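Local coordinates for protein methyltransferase 1 (Methanosarcina barkeri, PDB 2I2X) that transfers the methyl group of methanol to the cob(I)amide held by its partner corrinoid protein, a zinc-dependent step of methanogenesis from methanol, at residues R64-V69 against H103-I108; D68-M73 against E110-E115; D202-A207 against T212-D217; S250-L255 against Q380-D385; E272-K277 against D373-V378. One frame throughout, in Å; residues are numbered along the deposited sequence.

Interaction 1 of 5, residues R64-V69 against H103-I108; sequences RITTDV and HAQKTI
Thr66 looks straight at the neighbouring helix and meets both Gln105 and Ile108. The Thr66 and Gln105 side chains stand roughly perpendicular, with OG1 3.2 Å from Gln105 OE1, yet this is not a hydrogen bond: the hydroxyl is given to Tyr62 O in its own helix, while Gln105 NE2 is taken by Thr85. The methyl CG2, anti to the backbone N (chi1 of OG1 -51°), packs on Ile108 CG2 at 3.8 Å and also lies near the Gln105 backbone O. Threonine suits the place because it is short, lets the CA atoms of Thr66 and Gln105 approach to 6.1 Å, and pays for its own hydroxyl within the helix. A glycine here would probably leave Ile108 CG2 without its methyl partner and open a gap beside the Gln105 side chain. One residue on, Thr67 OG1, bonded to Glu63 O, is met by Ile108 CD1 at 3.6 Å. The short helical segments run nearly parallel, 22° apart with axes 9.3 Å from each other. Gln105 reaches inward to strand 119-126, while Ile65 and Val69 meet helix 325-345 on the other flank; the pair lies side by side in the helical layer of the TIM barrel.

Interaction 2 of 5, residues D68-M73 against E110-E115; sequences DVMERM and EKYHDE
Met70 and Tyr112 face each other from helix 55-76 and helix 95-116, their CA atoms 6.9 Å apart. The phenol ring lies beneath Met70 like a plate: CB of the methionine stands over the centre of one face, 3.5 Å from the ring centroid and only 9° off the ring normal, a CH-pi contact. While CB covers the face, the flexible methionine chain, bent at chi2 and chi3, lets CE come to 3.8 Å from Tyr112 CB. These helices follow strands 40-43 and 80-86 of the TIM barrel, and Met70 also rests on Ile81 and Leu83 of strand 80-86, so the contact joins neighbouring helices of the outer layer, with Met70 also reaching the strand beneath. At the far end of the ring, Tyr112 OH donates to Glu71 OE1 at 2.8 Å; OE1, at the ring edge and in its plane, accepts through its anti lone pair. The carboxylate itself is turned 68° from the ring. Glu71 gets there with CG anti to the backbone N (chi1 -176°) followed by a bend at chi2, while its OE2 is held by Gln75 one turn further along helix 55-76.

Interaction 3 of 5, residues D202-A207 against T212-D217; sequences DISKIA and TISAGD
Two peptide groups supply the flat surfaces where Ala207 meets the chain from Thr212 to Ser214. Over one face of the peptide linking Ile213 and Ser214 stands Ala207 CB, almost directly above Ser214 N at 3.5 Å, a close approach that suits the small alanine. At the Ala207 carbonyl, Thr212 N donates to O at 2.9 Å, tilted 20° from the carbonyl plane with an N-H...O angle of 140°, and Thr210 OG1 adds a weak bond to the same oxygen. Thr212 OG1, itself bonded to Thr210 OG1, rests 3.5 Å from Ala207 CA. Further along the strand, Ser214 OG, anti to the backbone N (chi1 175°), is carried toward the helix, where it donates to Ser204 OG at 3.0 Å. Ser204 in turn gives its proton to Trp200 O, so the two serines make a short chain of hydrogen bonds that satisfies a buried hydroxyl. Ile203 CG2 packs at 4.1 Å beside Ser214 OG. Helix 181-210 thus turns back through a short connection into strand 213-216, which lies parallel to strand 160-163: the closing half of a beta-alpha-beta unit of the TIM barrel, whose strand leads on to the zinc ligand Cys220.

Interaction 4 of 5, residues S250-L255 against Q380-D385; sequences SAPRSL and QSIVKD
Ile382 carries this contact alone from its side, reaching Ala251, Pro252 and Leu255 on helix 240-259. Its CB sends out two arms. CG1 stands beside the backbone N and anti to the carbonyl carbon (chi1 -64°), which puts the methyl CG2 anti to the N; this methyl comes to 4.2 Å from both Pro252 CB and Leu255 CD2. The other arm passes through CG1, which serves mainly as a spacer, and with chi2 extended at 163° it pushes CD1 forward. That terminal methyl is set 3.8 Å from Pro252 CD and 4.0 Å from Ala251 CB. A branched residue fits well, since one methyl can serve the proline ring at its CB while the other serves it at CD. The isoleucine stands roughly perpendicular to the proline, while it and Leu255 run antiparallel, side by side. Proline suits its position for a second reason: having no N-H, it gives no bond to the preceding turn, and helix 240-259 is kinked there. Alanine beside it is small enough to let CD1 in. No polar atom of either segment bonds across, so the join is purely apolar and buried; Ile382 packs also on Ile275 and on Ala396 of helix 389-409. In this helix-to-helix packing, helix 240-259, the second helix after barrel strand 213-216, meets helix 372-383, probably part of the helical bundle that accompanies the TIM barrel.

Interaction 5 of 5, residues E272-K277 against D373-V378; sequences ENIIVK and DNAYRV
Ala375 lies in the angle between Ile274 and Ile275, where helix 273-280 of the TIM barrel part crosses helix 372-383, probably of the accompanying helical bundle, in a buried helix-helix packing. The short segments cross at -64° with axes 8.1 Å apart, and the CA atoms of Ile275 and Ala375 come within 4.8 Å, a closeness that only a small residue such as alanine readily permits. The two isoleucines approach the alanine methyl differently. Ile274 has CG1 anti to the backbone N (chi1 178°), which leaves CG2 between the backbone N and the carbonyl carbon; both branches touch Ala375 CB, CG1 at 3.6 Å and CG2 at 3.9 Å. Ile275 instead has CG1 anti to the carbonyl carbon (chi1 -61°) and lays this branch alongside the alanine, at 3.8 Å from Ala375 CB. Beyond that it continues to Val378: the two side chains cross obliquely, with Ile275 CD1 at 4.0 Å from Val378 CG1. Val378, one turn after Ala375, is beta-branched and fills the space next to the isoleucine with a compact side chain rather than a long one. Ile275 packs as well on Ala251 of helix 240-259, so it joins three helices at once. Replacing Ile275 with an alanine would probably leave Val378 CG1 without its methyl partner and open a gap between the two helices. Ile275 CG1 also lies 3.7 Å from the backbone oxygen Ala375 O, an apolar branch resting against a carbonyl.

From the N terminus, interactions 1 and 2 start on helix 55-76 and both close on helix 95-116 around strand 80-86. They share Asp68 and Val69 and advance in step along both helices, so their loops cross rather than nest. Interaction 3 closes a much shorter loop, joining the end of helix 181-210 to strand 213-216. Interaction 4 then spans the longest loop, from helix 240-259 to helix 372-383, and interaction 5 is nested inside it. The last two touch by a probable hydrogen bond of Ser254 OG with Glu272 OE1 and by packing such as Ala251 on Ile275, and interactions 3 and 4 are joined by the Asp217 to Arg253 salt bridge. Interaction 1 lies across the chain's centre from interactions 4 and 5.

Interaction 1 of 5, residues R64-V69 against H103-I108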
# COMPACT_ATOMS: atom_id res chain seq x y z
N ARG A 64 -4.85 6.84 17.21
CA ARG A 64 -4.41 7.52 16.00
C ARG A 64 -4.89 6.73 14.78
O ARG A 64 -5.35 7.33 13.81
CB ARG A 64 -2.89 7.70 15.99
CG ARG A 64 -2.40 8.83 16.87
CD ARG A 64 -0.89 8.76 17.09
NE ARG A 64 -0.47 9.98 17.77
CZ ARG A 64 0.75 10.26 18.19
NH1 ARG A 64 1.75 9.39 18.02
NH2 ARG A 64 0.97 11.44 18.78
N ILE A 65 -4.79 5.40 14.87
CA ILE A 65 -5.17 4.50 13.79
C ILE A 65 -6.66 4.71 13.50
O ILE A 65 -7.06 4.91 12.35
CB ILE A 65 -4.86 3.01 14.14
CG1 ILE A 65 -3.34 2.74 14.11
CG2 ILE A 65 -5.55 2.07 13.19
CD1 ILE A 65 -2.90 1.47 14.89
N THR A 66 -7.46 4.73 14.58
CA THR A 66 -8.90 4.77 14.47
C THR A 66 -9.33 6.10 13.89
O THR A 66 -10.14 6.15 12.96
CB THR A 66 -9.58 4.53 15.84
OG1 THR A 66 -9.04 3.35 16.44
CG2 THR A 66 -11.07 4.35 15.68
N THR A 67 -8.78 7.18 14.42
CA THR A 67 -9.08 8.48 13.88
C THR A 67 -8.69 8.53 12.42
O THR A 67 -9.47 8.97 11.62
CB THR A 67 -8.41 9.59 14.71
OG1 THR A 67 -8.97 9.58 16.03
CG2 THR A 67 -8.61 10.96 14.07
N ASP A 68 -7.51 8.06 12.06
CA ASP A 68 -7.06 8.16 10.66
C ASP A 68 -7.96 7.45 9.63
O ASP A 68 -8.25 7.99 8.54
CB ASP A 68 -5.64 7.64 10.54
CG ASP A 68 -4.62 8.61 11.09
OD1 ASP A 68 -5.03 9.70 11.57
OD2 ASP A 68 -3.42 8.29 11.06
N VAL A 69 -8.39 6.26 10.00
CA VAL A 69 -9.33 5.46 9.24
C VAL A 69 -10.69 6.15 9.11
O VAL A 69 -11.21 6.29 7.99
CB VAL A 69 -9.54 4.07 9.91
CG1 VAL A 69 -10.62 3.29 9.19
CG2 VAL A 69 -8.24 3.28 9.97
N HIS A 103 -12.20 0.12 24.11
CA HIS A 103 -13.04 1.22 24.55
C HIS A 103 -12.63 2.53 23.87
O HIS A 103 -13.47 3.32 23.45
CB HIS A 103 -13.05 1.35 26.08
CG HIS A 103 -14.09 2.28 26.59
ND1 HIS A 103 -13.85 3.63 26.77
CD2 HIS A 103 -15.39 2.08 26.93
CE1 HIS A 103 -14.95 4.21 27.21
NE2 HIS A 103 -15.90 3.29 27.31
N ALA A 104 -11.33 2.75 23.76
CA ALA A 104 -10.84 3.96 23.17
C ALA A 104 -11.21 4.02 21.69
O ALA A 104 -11.58 5.09 21.20
CB ALA A 104 -9.35 4.07 23.36
N GLN A 105 -11.12 2.88 20.99
CA GLN A 105 -11.50 2.78 19.56
C GLN A 105 -13.00 3.04 19.34
O GLN A 105 -13.36 3.88 18.51
CB GLN A 105 -11.12 1.42 18.97
CG GLN A 105 -9.63 1.14 18.92
CD GLN A 105 -9.29 -0.03 18.01
OE1 GLN A 105 -9.03 0.15 16.81
NE2 GLN A 105 -9.26 -1.23 18.57
N LYS A 106 -13.86 2.36 20.10
CA LYS A 106 -15.32 2.52 19.95
C LYS A 106 -15.80 3.95 20.21
O LYS A 106 -16.75 4.41 19.55
CB LYS A 106 -16.11 1.54 20.85
CG LYS A 106 -17.57 1.37 20.40
CD LYS A 106 -17.56 0.91 18.91
CE LYS A 106 -18.85 0.31 18.48
NZ LYS A 106 -19.05 -1.06 19.07
N THR A 107 -15.15 4.62 21.16
CA THR A 107 -15.49 6.00 21.51
C THR A 107 -15.36 6.89 20.26
O THR A 107 -16.27 7.64 19.93
CB THR A 107 -14.62 6.54 22.69
OG1 THR A 107 -14.81 5.74 23.88
CG2 THR A 107 -14.93 8.01 22.98
N ILE A 108 -14.23 6.78 19.57
CA ILE A 108 -14.01 7.56 18.35
C ILE A 108 -15.02 7.16 17.25
O ILE A 108 -15.60 8.04 16.59
CB ILE A 108 -12.56 7.41 17.86
CG1 ILE A 108 -11.62 8.14 18.83
CG2 ILE A 108 -12.42 7.84 16.41
CD1 ILE A 108 -10.20 7.60 18.82

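Interaction 2 of 5, residues D68-M73 against E110-E115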
# COMPACT_ATOMS: atom_id res chain seq x y z
N ASP A 68 -7.51 8.06 12.06
CA ASP A 68 -7.06 8.16 10.66
C ASP A 68 -7.96 7.45 9.63
O ASP A 68 -8.25 7.99 8.54
CB ASP A 68 -5.64 7.64 10.54
CG ASP A 68 -4.62 8.61 11.09
OD1 ASP A 68 -5.03 9.70 11.57
OD2 ASP A 68 -3.42 8.29 11.06
N VAL A 69 -8.39 6.26 10.00
CA VAL A 69 -9.33 5.46 9.24
C VAL A 69 -10.69 6.15 9.11
O VAL A 69 -11.21 6.29 7.99
CB VAL A 69 -9.54 4.07 9.91
CG1 VAL A 69 -10.62 3.29 9.19
CG2 VAL A 69 -8.24 3.28 9.97
N MET A 70 -11.30 6.55 10.22
CA MET A 70 -12.65 7.12 10.14
C MET A 70 -12.62 8.42 9.28
O MET A 70 -13.47 8.67 8.44
CB MET A 70 -13.27 7.37 11.53
CG MET A 70 -13.43 6.12 12.44
SD MET A 70 -14.40 4.77 11.70
CE MET A 70 -16.00 5.52 11.37
N GLU A 71 -11.60 9.23 9.51
CA GLU A 71 -11.45 10.48 8.82
C GLU A 71 -11.39 10.20 7.31
O GLU A 71 -12.16 10.76 6.54
CB GLU A 71 -10.20 11.23 9.35
CG GLU A 71 -9.97 12.63 8.77
CD GLU A 71 -11.12 13.63 9.02
OE1 GLU A 71 -11.93 13.42 9.96
OE2 GLU A 71 -11.19 14.62 8.24
N ARG A 72 -10.54 9.26 6.90
CA ARG A 72 -10.44 8.98 5.49
C ARG A 72 -11.76 8.52 4.88
O ARG A 72 -12.11 8.95 3.79
CB ARG A 72 -9.37 7.94 5.18
CG ARG A 72 -9.15 7.87 3.67
CD ARG A 72 -8.42 9.16 3.16
NE ARG A 72 -7.36 8.66 2.33
CZ ARG A 72 -6.08 8.92 2.45
NH1 ARG A 72 -5.63 9.81 3.30
NH2 ARG A 72 -5.25 8.30 1.63
N MET A 73 -12.46 7.63 5.56
CA MET A 73 -13.68 7.06 5.02
C MET A 73 -14.68 8.17 4.72
O MET A 73 -15.32 8.14 3.67
CB MET A 73 -14.29 6.03 5.97
CG MET A 73 -13.49 4.72 6.15
SD MET A 73 -12.97 3.96 4.59
CE MET A 73 -14.37 2.98 4.36
N GLU A 110 -17.94 5.99 17.55
CA GLU A 110 -19.26 6.60 17.91
C GLU A 110 -19.32 8.06 17.52
O GLU A 110 -20.30 8.49 16.93
CB GLU A 110 -19.58 6.44 19.39
CG GLU A 110 -20.18 5.08 19.72
CD GLU A 110 -19.89 4.55 21.14
OE1 GLU A 110 -19.03 5.07 21.89
OE2 GLU A 110 -20.54 3.56 21.51
N LYS A 111 -18.27 8.81 17.84
CA LYS A 111 -18.26 10.21 17.47
C LYS A 111 -18.50 10.37 15.94
O LYS A 111 -19.31 11.22 15.53
CB LYS A 111 -16.96 10.90 17.96
CG LYS A 111 -16.85 12.41 17.60
CD LYS A 111 -15.42 13.00 17.72
CE LYS A 111 -15.19 14.30 16.84
NZ LYS A 111 -14.57 14.05 15.45
N TYR A 112 -17.85 9.54 15.11
CA TYR A 112 -18.01 9.63 13.66
C TYR A 112 -19.36 9.15 13.20
O TYR A 112 -19.97 9.76 12.31
CB TYR A 112 -16.91 8.86 12.91
CG TYR A 112 -15.66 9.65 12.74
CD1 TYR A 112 -14.72 9.74 13.77
CD2 TYR A 112 -15.41 10.36 11.54
CE1 TYR A 112 -13.57 10.48 13.63
CE2 TYR A 112 -14.26 11.12 11.39
CZ TYR A 112 -13.34 11.17 12.44
OH TYR A 112 -12.19 11.91 12.31
N HIS A 113 -19.84 8.05 13.79
CA HIS A 113 -21.16 7.54 13.45
C HIS A 113 -22.24 8.59 13.78
O HIS A 113 -23.14 8.82 12.97
CB HIS A 113 -21.44 6.18 14.10
CG HIS A 113 -22.84 5.68 13.89
ND1 HIS A 113 -23.78 5.64 14.89
CD2 HIS A 113 -23.46 5.21 12.77
CE1 HIS A 113 -24.92 5.17 14.41
NE2 HIS A 113 -24.75 4.90 13.12
N ASP A 114 -22.14 9.23 14.95
CA ASP A 114 -23.10 10.26 15.35
C ASP A 114 -23.12 11.47 14.40
O ASP A 114 -24.19 11.90 13.99
CB ASP A 114 -22.88 10.71 16.80
CG ASP A 114 -23.17 9.59 17.81
OD1 ASP A 114 -23.92 8.64 17.49
OD2 ASP A 114 -22.66 9.67 18.96
N GLU A 115 -21.94 11.97 14.04
CA GLU A 115 -21.83 13.12 13.13
C GLU A 115 -22.24 12.86 11.69
O GLU A 115 -22.97 13.66 11.10
CB GLU A 115 -20.41 13.62 13.08
CG GLU A 115 -20.18 14.83 13.92
CD GLU A 115 -19.42 15.89 13.13
OE1 GLU A 115 -20.10 16.69 12.42
OE2 GLU A 115 -18.16 15.89 13.24

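Interaction 3 of 5, residues D202-A207 against T212-D217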
# COMPACT_ATOMS: atom_id res chain seq x y z
N ASP A 202 -17.07 -22.09 24.35
CA ASP A 202 -16.91 -21.06 25.33
C ASP A 202 -17.00 -19.66 24.73
O ASP A 202 -17.66 -18.79 25.34
CB ASP A 202 -15.59 -21.23 26.04
CG ASP A 202 -15.56 -22.46 26.93
OD1 ASP A 202 -16.64 -22.93 27.37
OD2 ASP A 202 -14.44 -22.94 27.17
N ILE A 203 -16.38 -19.42 23.56
CA ILE A 203 -16.40 -18.07 22.94
C ILE A 203 -17.83 -17.62 22.66
O ILE A 203 -18.21 -16.52 23.02
CB ILE A 203 -15.51 -17.93 21.69
CG1 ILE A 203 -14.04 -17.99 22.10
CG2 ILE A 203 -15.79 -16.59 21.03
CD1 ILE A 203 -13.08 -18.57 21.05
N SER A 204 -18.63 -18.51 22.07
CA SER A 204 -20.03 -18.23 21.77
C SER A 204 -20.89 -17.94 23.01
O SER A 204 -21.68 -16.98 23.03
CB SER A 204 -20.61 -19.41 21.00
OG SER A 204 -19.91 -19.57 19.77
N LYS A 205 -20.72 -18.76 24.04
CA LYS A 205 -21.33 -18.51 25.36
C LYS A 205 -21.08 -17.04 25.81
O LYS A 205 -22.00 -16.32 26.25
CB LYS A 205 -20.73 -19.49 26.34
CG LYS A 205 -21.68 -20.05 27.32
CD LYS A 205 -21.51 -21.58 27.43
CE LYS A 205 -20.46 -21.99 28.49
NZ LYS A 205 -20.49 -23.49 28.70
N ILE A 206 -19.84 -16.60 25.68
CA ILE A 206 -19.48 -15.23 26.05
C ILE A 206 -20.13 -14.17 25.15
O ILE A 206 -20.62 -13.15 25.64
CB ILE A 206 -17.96 -15.06 26.08
CG1 ILE A 206 -17.39 -15.80 27.31
CG2 ILE A 206 -17.56 -13.57 26.08
CD1 ILE A 206 -15.92 -16.16 27.19
N ALA A 207 -20.17 -14.44 23.85
CA ALA A 207 -20.81 -13.55 22.90
C ALA A 207 -22.30 -13.36 23.24
O ALA A 207 -22.84 -12.24 23.27
CB ALA A 207 -20.62 -14.08 21.46
N THR A 212 -22.63 -9.66 21.98
CA THR A 212 -21.74 -9.43 20.85
C THR A 212 -21.76 -10.58 19.84
O THR A 212 -22.63 -11.46 19.89
CB THR A 212 -20.32 -9.14 21.32
OG1 THR A 212 -19.79 -10.30 21.99
CG2 THR A 212 -20.30 -7.89 22.23
N ILE A 213 -20.83 -10.56 18.90
CA ILE A 213 -20.88 -11.59 17.88
C ILE A 213 -19.73 -12.57 17.91
O ILE A 213 -18.58 -12.19 17.91
CB ILE A 213 -21.21 -11.02 16.49
CG1 ILE A 213 -22.75 -11.00 16.39
CG2 ILE A 213 -20.60 -11.89 15.37
CD1 ILE A 213 -23.30 -9.73 15.93
N SER A 214 -20.08 -13.85 17.98
CA SER A 214 -19.08 -14.90 17.88
C SER A 214 -18.79 -15.04 16.39
O SER A 214 -19.58 -15.61 15.64
CB SER A 214 -19.64 -16.19 18.50
OG SER A 214 -18.75 -17.27 18.33
N ALA A 215 -17.67 -14.48 15.94
CA ALA A 215 -17.47 -14.31 14.52
C ALA A 215 -16.85 -15.51 13.77
O ALA A 215 -17.42 -15.98 12.80
CB ALA A 215 -16.72 -13.01 14.24
N GLY A 216 -15.70 -15.99 14.23
CA GLY A 216 -15.07 -17.18 13.65
C GLY A 216 -13.56 -17.11 13.69
O GLY A 216 -12.99 -16.08 14.06
N ASP A 217 -12.92 -18.20 13.26
CA ASP A 217 -11.49 -18.52 13.44
C ASP A 217 -10.84 -18.59 12.04
O ASP A 217 -11.43 -18.15 11.06
CB ASP A 217 -11.41 -19.91 14.10
CG ASP A 217 -10.15 -20.13 14.92
OD1 ASP A 217 -9.03 -20.03 14.39
OD2 ASP A 217 -10.30 -20.46 16.11

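Interaction 4 of 5, residues S250-L255 against Q380-D385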
# COMPACT_ATOMS: atom_id res chain seq x y z
N SER A 250 -8.25 -27.78 5.95
CA SER A 250 -8.47 -26.69 6.92
C SER A 250 -9.93 -26.34 6.92
O SER A 250 -10.47 -25.89 7.93
CB SER A 250 -7.64 -25.45 6.59
OG SER A 250 -8.11 -24.81 5.40
N ALA A 251 -10.58 -26.57 5.78
CA ALA A 251 -12.00 -26.24 5.63
C ALA A 251 -12.89 -26.88 6.74
O ALA A 251 -13.59 -26.15 7.44
CB ALA A 251 -12.50 -26.58 4.23
N PRO A 252 -12.89 -28.22 6.89
CA PRO A 252 -13.69 -28.79 8.02
C PRO A 252 -13.15 -28.48 9.41
O PRO A 252 -13.92 -28.42 10.37
CB PRO A 252 -13.70 -30.30 7.76
CG PRO A 252 -12.53 -30.55 6.84
CD PRO A 252 -12.25 -29.27 6.06
N ARG A 253 -11.84 -28.26 9.55
CA ARG A 253 -11.34 -27.74 10.81
C ARG A 253 -12.00 -26.39 11.16
O ARG A 253 -12.55 -26.23 12.25
CB ARG A 253 -9.81 -27.63 10.81
CG ARG A 253 -9.22 -26.87 12.06
CD ARG A 253 -9.16 -25.34 11.81
NE ARG A 253 -8.37 -24.62 12.81
CZ ARG A 253 -8.44 -23.30 13.02
NH1 ARG A 253 -9.30 -22.57 12.33
NH2 ARG A 253 -7.67 -22.73 13.96
N SER A 254 -11.96 -25.44 10.22
CA SER A 254 -12.47 -24.10 10.50
C SER A 254 -13.99 -24.10 10.59
O SER A 254 -14.58 -23.32 11.32
CB SER A 254 -11.97 -23.08 9.47
OG SER A 254 -10.55 -22.92 9.58
N LEU A 255 -14.63 -25.03 9.87
CA LEU A 255 -16.07 -25.20 9.96
C LEU A 255 -16.59 -25.39 11.40
O LEU A 255 -17.72 -25.03 11.70
CB LEU A 255 -16.50 -26.36 9.07
CG LEU A 255 -17.98 -26.76 9.11
CD1 LEU A 255 -18.86 -25.69 8.52
CD2 LEU A 255 -18.23 -28.09 8.39
N GLN A 380 -19.25 -30.31 -0.61
CA GLN A 380 -20.14 -31.49 -0.69
C GLN A 380 -19.47 -32.75 -0.12
O GLN A 380 -20.14 -33.63 0.46
CB GLN A 380 -20.59 -31.77 -2.13
CG GLN A 380 -21.64 -30.84 -2.68
CD GLN A 380 -21.81 -30.96 -4.20
OE1 GLN A 380 -20.83 -30.96 -4.96
NE2 GLN A 380 -23.05 -31.04 -4.65
N SER A 381 -18.15 -32.82 -0.27
CA SER A 381 -17.42 -34.00 0.12
C SER A 381 -17.30 -34.01 1.63
O SER A 381 -17.18 -35.09 2.25
CB SER A 381 -16.05 -34.04 -0.56
OG SER A 381 -15.14 -33.19 0.09
N ILE A 382 -17.36 -32.84 2.23
CA ILE A 382 -17.34 -32.74 3.69
C ILE A 382 -18.67 -33.16 4.32
O ILE A 382 -18.68 -33.95 5.26
CB ILE A 382 -16.96 -31.30 4.14
CG1 ILE A 382 -15.51 -30.99 3.68
CG2 ILE A 382 -17.21 -31.09 5.67
CD1 ILE A 382 -15.16 -29.54 3.70
N VAL A 383 -19.79 -32.63 3.82
CA VAL A 383 -21.05 -32.80 4.52
C VAL A 383 -21.54 -34.24 4.40
O VAL A 383 -22.25 -34.74 5.28
CB VAL A 383 -22.14 -31.78 4.07
CG1 VAL A 383 -21.68 -30.36 4.32
CG2 VAL A 383 -22.52 -31.97 2.60
N LYS A 384 -21.12 -34.93 3.33
CA LYS A 384 -21.53 -36.32 3.13
C LYS A 384 -21.07 -37.26 4.27
O LYS A 384 -21.59 -38.36 4.38
CB LYS A 384 -21.18 -36.86 1.71
CG LYS A 384 -19.70 -37.14 1.46
CD LYS A 384 -19.43 -37.68 0.07
CE LYS A 384 -18.10 -38.40 0.07
NZ LYS A 384 -17.17 -38.06 -1.04
N ASP A 385 -20.14 -36.80 5.11
CA ASP A 385 -19.72 -37.50 6.35
C ASP A 385 -19.58 -36.51 7.52
O ASP A 385 -18.74 -36.68 8.41
CB ASP A 385 -18.44 -38.33 6.13
CG ASP A 385 -18.70 -39.62 5.31
OD1 ASP A 385 -18.15 -39.74 4.19
OD2 ASP A 385 -19.45 -40.52 5.76

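Interaction 5 of 5, residues E272-K277 against D373-V378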
# COMPACT_ATOMS: atom_id res chain seq x y z
N GLU A 272 -9.82 -20.63 3.28
CA GLU A 272 -10.75 -21.74 3.19
C GLU A 272 -12.20 -21.31 3.46
O GLU A 272 -13.13 -22.12 3.30
CB GLU A 272 -10.34 -22.87 4.15
CG GLU A 272 -10.50 -22.58 5.69
CD GLU A 272 -9.37 -21.73 6.27
OE1 GLU A 272 -9.28 -21.67 7.53
OE2 GLU A 272 -8.57 -21.13 5.49
N ASN A 273 -12.40 -20.04 3.88
CA ASN A 273 -13.75 -19.52 4.14
C ASN A 273 -14.70 -19.68 2.96
O ASN A 273 -15.94 -19.75 3.15
CB ASN A 273 -13.72 -18.05 4.58
CG ASN A 273 -13.16 -17.86 5.98
OD1 ASN A 273 -13.00 -18.82 6.75
ND2 ASN A 273 -12.81 -16.61 6.30
N ILE A 274 -14.15 -19.75 1.75
CA ILE A 274 -15.04 -19.94 0.60
C ILE A 274 -15.77 -21.32 0.72
O ILE A 274 -16.99 -21.43 0.52
CB ILE A 274 -14.32 -19.73 -0.76
CG1 ILE A 274 -15.26 -19.98 -1.93
CG2 ILE A 274 -13.06 -20.64 -0.88
CD1 ILE A 274 -16.40 -19.04 -2.07
N ILE A 275 -15.01 -22.36 1.06
CA ILE A 275 -15.62 -23.65 1.34
C ILE A 275 -16.62 -23.52 2.49
O ILE A 275 -17.71 -24.03 2.39
CB ILE A 275 -14.57 -24.72 1.63
CG1 ILE A 275 -13.66 -24.89 0.42
CG2 ILE A 275 -15.23 -26.03 1.94
CD1 ILE A 275 -12.31 -25.45 0.74
N VAL A 276 -16.26 -22.81 3.55
CA VAL A 276 -17.09 -22.70 4.75
C VAL A 276 -18.42 -22.00 4.49
O VAL A 276 -19.47 -22.41 5.02
CB VAL A 276 -16.30 -22.01 5.91
CG1 VAL A 276 -17.20 -21.74 7.10
CG2 VAL A 276 -15.12 -22.88 6.35
N LYS A 277 -18.37 -20.96 3.64
CA LYS A 277 -19.54 -20.22 3.21
C LYS A 277 -20.48 -21.11 2.46
O LYS A 277 -21.68 -21.09 2.73
CB LYS A 277 -19.16 -19.01 2.35
CG LYS A 277 -20.38 -18.17 1.96
CD LYS A 277 -20.01 -16.81 1.43
CE LYS A 277 -21.24 -15.93 1.13
NZ LYS A 277 -20.78 -14.61 0.65
N ASP A 373 -16.86 -22.76 -7.65
CA ASP A 373 -17.45 -24.05 -8.04
C ASP A 373 -16.73 -25.25 -7.43
O ASP A 373 -17.39 -26.20 -6.98
CB ASP A 373 -17.58 -24.22 -9.56
CG ASP A 373 -16.26 -24.11 -10.25
OD1 ASP A 373 -15.43 -23.32 -9.73
OD2 ASP A 373 -16.03 -24.79 -11.29
N ASN A 374 -15.40 -25.21 -7.43
CA ASN A 374 -14.59 -26.25 -6.80
C ASN A 374 -14.68 -26.21 -5.27
O ASN A 374 -14.73 -27.26 -4.60
CB ASN A 374 -13.14 -26.16 -7.28
CG ASN A 374 -13.02 -26.48 -8.75
OD1 ASN A 374 -13.71 -27.38 -9.23
ND2 ASN A 374 -12.15 -25.74 -9.49
N ALA A 375 -14.69 -25.01 -4.71
CA ALA A 375 -14.86 -24.88 -3.28
C ALA A 375 -16.18 -25.57 -2.83
O ALA A 375 -16.21 -26.27 -1.80
CB ALA A 375 -14.83 -23.42 -2.88
N TYR A 376 -17.24 -25.37 -3.61
CA TYR A 376 -18.56 -25.93 -3.33
C TYR A 376 -18.47 -27.46 -3.34
O TYR A 376 -19.01 -28.14 -2.46
CB TYR A 376 -19.59 -25.44 -4.36
CG TYR A 376 -21.00 -25.91 -4.09
CD1 TYR A 376 -21.48 -27.13 -4.63
CD2 TYR A 376 -21.84 -25.16 -3.28
CE1 TYR A 376 -22.80 -27.58 -4.33
CE2 TYR A 376 -23.15 -25.57 -2.99
CZ TYR A 376 -23.63 -26.77 -3.50
OH TYR A 376 -24.93 -27.13 -3.18
N ARG A 377 -17.79 -27.99 -4.34
CA ARG A 377 -17.61 -29.43 -4.50
C ARG A 377 -16.88 -30.01 -3.27
O ARG A 377 -17.30 -31.04 -2.72
CB ARG A 377 -16.87 -29.72 -5.81
CG ARG A 377 -16.55 -31.16 -6.08
CD ARG A 377 -15.82 -31.34 -7.41
NE ARG A 377 -15.18 -32.66 -7.54
CZ ARG A 377 -14.54 -33.10 -8.63
NH1 ARG A 377 -14.44 -32.34 -9.72
NH2 ARG A 377 -13.99 -34.31 -8.64
N VAL A 378 -15.82 -29.32 -2.81
CA VAL A 378 -15.12 -29.74 -1.61
C VAL A 378 -16.06 -29.66 -0.44
O VAL A 378 -16.09 -30.55 0.38
CB VAL A 378 -13.85 -28.93 -1.36
CG1 VAL A 378 -13.28 -29.23 0.05
CG2 VAL A 378 -12.81 -29.21 -2.44